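Local coordinates for EVE domain-containing protein (Pseudomonas syringae pv. tomato str. DC3000, PDB 2EVE) that is of unknown function but consists of an EVE domain, related to the ASCH and PUA domains, and so may bind nucleic acid or a modified nucleotide, at residues A[25-30]-A[80-85]. Sequence-based numbering, arbitrary orientation.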
loop_
_atom_site.group_PDB
_atom_site.type_symbol
_atom_site.label_atom_id
_atom_site.label_comp_id
_atom_site.label_asym_id
_atom_site.label_seq_id
_atom_site.Cartn_x
_atom_site.Cartn_y
_atom_site.Cartn_z
ATOM N N ARG A 25 0.813 3.426 11.324
ATOM C CA ARG A 25 -0.094 2.302 11.137
ATOM C C ARG A 25 -0.794 2.403 9.790
ATOM O O ARG A 25 -1.294 3.464 9.413
ATOM C CB ARG A 25 -1.154 2.267 12.242
ATOM C CG ARG A 25 -2.124 1.090 12.127
ATOM C CD ARG A 25 -3.144 1.104 13.253
ATOM N NE ARG A 25 -4.050 2.244 13.150
ATOM C CZ ARG A 25 -4.534 2.903 14.196
ATOM N NH1 ARG A 25 -4.194 2.537 15.426
ATOM N NH2 ARG A 25 -5.363 3.921 14.015
ATOM N N TRP A 26 -0.815 1.291 9.063
ATOM C CA TRP A 26 -1.490 1.231 7.776
ATOM C C TRP A 26 -2.800 0.529 8.088
ATOM O O TRP A 26 -2.804 -0.624 8.507
ATOM C CB TRP A 26 -0.684 0.395 6.784
ATOM C CG TRP A 26 -1.089 0.610 5.353
ATOM C CD1 TRP A 26 -2.112 0.004 4.680
ATOM C CD2 TRP A 26 -0.484 1.523 4.433
ATOM N NE1 TRP A 26 -2.183 0.491 3.388
ATOM C CE2 TRP A 26 -1.197 1.427 3.215
ATOM C CE3 TRP A 26 0.585 2.422 4.523
ATOM C CZ2 TRP A 26 -0.864 2.193 2.092
ATOM C CZ3 TRP A 26 0.917 3.183 3.407
ATOM C CH2 TRP A 26 0.191 3.065 2.210
ATOM N N ASP A 27 -3.914 1.223 7.901
ATOM C CA ASP A 27 -5.203 0.624 8.200
ATOM C C ASP A 27 -6.227 0.948 7.132
ATOM O O ASP A 27 -5.878 1.447 6.068
ATOM C CB ASP A 27 -5.694 1.119 9.562
ATOM C CG ASP A 27 -5.680 2.631 9.673
ATOM O OD1 ASP A 27 -6.115 3.300 8.713
ATOM O OD2 ASP A 27 -5.242 3.156 10.721
ATOM N N GLY A 28 -7.491 0.644 7.412
ATOM C CA GLY A 28 -8.543 0.946 6.457
ATOM C C GLY A 28 -8.597 0.097 5.203
ATOM O O GLY A 28 -9.232 0.491 4.217
ATOM N N VAL A 29 -7.928 -1.051 5.210
ATOM C CA VAL A 29 -7.975 -1.935 4.050
ATOM C C VAL A 29 -9.240 -2.760 4.257
ATOM O O VAL A 29 -9.362 -3.494 5.239
ATOM C CB VAL A 29 -6.727 -2.827 3.974
ATOM C CG1 VAL A 29 -6.842 -3.783 2.796
ATOM C CG2 VAL A 29 -5.488 -1.944 3.812
ATOM N N ARG A 30 -10.186 -2.619 3.331
ATOM C CA ARG A 30 -11.476 -3.289 3.444
ATOM C C ARG A 30 -11.865 -4.139 2.246
ATOM O O ARG A 30 -13.025 -4.165 1.838
ATOM C CB ARG A 30 -12.555 -2.235 3.703
ATOM C CG ARG A 30 -12.354 -1.472 5.013
ATOM C CD ARG A 30 -12.677 -2.355 6.214
ATOM N NE ARG A 30 -12.531 -1.664 7.495
ATOM C CZ ARG A 30 -11.383 -1.525 8.151
ATOM N NH1 ARG A 30 -10.261 -2.028 7.652
ATOM N NH2 ARG A 30 -11.360 -0.896 9.320
ATOM N N SER A 80 -14.289 6.479 12.964
ATOM C CA SER A 80 -13.377 6.248 11.851
ATOM C C SER A 80 -14.147 6.061 10.554
ATOM O O SER A 80 -15.228 5.478 10.549
ATOM C CB SER A 80 -12.535 4.995 12.098
ATOM O OG SER A 80 -11.803 4.651 10.929
ATOM N N HIS A 81 -13.582 6.553 9.458
ATOM C CA HIS A 81 -14.221 6.399 8.158
ATOM C C HIS A 81 -14.191 4.929 7.752
ATOM O O HIS A 81 -14.889 4.521 6.823
ATOM C CB HIS A 81 -13.500 7.234 7.096
ATOM C CG HIS A 81 -13.826 8.693 7.146
ATOM N ND1 HIS A 81 -15.120 9.168 7.116
ATOM C CD2 HIS A 81 -13.028 9.785 7.205
ATOM C CE1 HIS A 81 -15.105 10.489 7.152
ATOM N NE2 HIS A 81 -13.846 10.888 7.205
ATOM N N TYR A 82 -13.386 4.129 8.445
ATOM C CA TYR A 82 -13.280 2.709 8.126
ATOM C C TYR A 82 -13.969 1.840 9.160
ATOM O O TYR A 82 -13.667 0.660 9.312
ATOM C CB TYR A 82 -11.812 2.315 7.987
ATOM C CG TYR A 82 -11.104 3.163 6.964
ATOM C CD1 TYR A 82 -11.465 3.114 5.616
ATOM C CD2 TYR A 82 -10.116 4.067 7.349
ATOM C CE1 TYR A 82 -10.864 3.949 4.678
ATOM C CE2 TYR A 82 -9.511 4.908 6.423
ATOM C CZ TYR A 82 -9.888 4.847 5.091
ATOM O OH TYR A 82 -9.301 5.691 4.178
ATOM N N HIS A 83 -14.907 2.442 9.877
ATOM C CA HIS A 83 -15.672 1.723 10.868
ATOM C C HIS A 83 -16.421 0.602 10.147
ATOM O O HIS A 83 -16.837 0.769 8.999
ATOM C CB HIS A 83 -16.681 2.676 11.516
ATOM C CG HIS A 83 -17.611 2.012 12.479
ATOM N ND1 HIS A 83 -18.972 2.225 12.466
ATOM C CD2 HIS A 83 -17.374 1.159 13.506
ATOM C CE1 HIS A 83 -19.534 1.533 13.441
ATOM N NE2 HIS A 83 -18.585 0.878 14.086
ATOM N N ASP A 84 -16.570 -0.539 10.815
ATOM C CA ASP A 84 -17.318 -1.674 10.275
ATOM C C ASP A 84 -18.181 -2.145 11.441
ATOM O O ASP A 84 -17.703 -2.854 12.326
ATOM C CB ASP A 84 -16.389 -2.811 9.827
ATOM C CG ASP A 84 -17.150 -3.963 9.180
ATOM O OD1 ASP A 84 -18.393 -4.003 9.315
ATOM O OD2 ASP A 84 -16.517 -4.832 8.542
ATOM N N ALA A 85 -19.446 -1.733 11.442
ATOM C CA ALA A 85 -20.374 -2.085 12.514
ATOM C C ALA A 85 -20.517 -3.586 12.739
ATOM O O ALA A 85 -20.929 -4.019 13.814
ATOM C CB ALA A 85 -21.740 -1.469 12.236
#
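Tyr82 lays one face of its ring over the backbone of Gly28, a CH-pi contact joining two surface loops of the PUA-like EVE fold: the turn leaving edge strand 23-26 and the long loop between strands 58-71 and 95-110. Gly28 CA stands 3.7 Å from the centroid of the Tyr82 ring, 21° off its normal and displaced toward CG, its closest ring atom. Gly28, at positive phi (72°), has no side chain, which allows the ring to lie directly against its CA. Tyr82 OH reaches on to Glu12, so the ring is held at its far end as well.

At its backbone end, Tyr82 meets Arg30. The arginine chain bends at chi2 (-73°), bringing its guanidinium back over Tyr82 CB, with its plane steeply inclined to the phenol ring. NH2 of Arg30 donates to Tyr82 O at 2.8 Å, tilted from the carbonyl plane, while Arg30 NE adds a weak bond to the same oxygen. Asp72 forms a salt bridge with NH1 and Trp94 a cation-pi contact with the guanidinium, which together should limit its rotation. Tyr82 itself sits in a type I turn, Ser80 to His83, where Ser80 OG accepts from Tyr82 N in an ST turn. Arg30 NH1 also donates to Val29 O at 3.0 Å; the oxygen lies in the guanidinium plane, whereas NH1 stands well above the plane of the Val29 carbonyl.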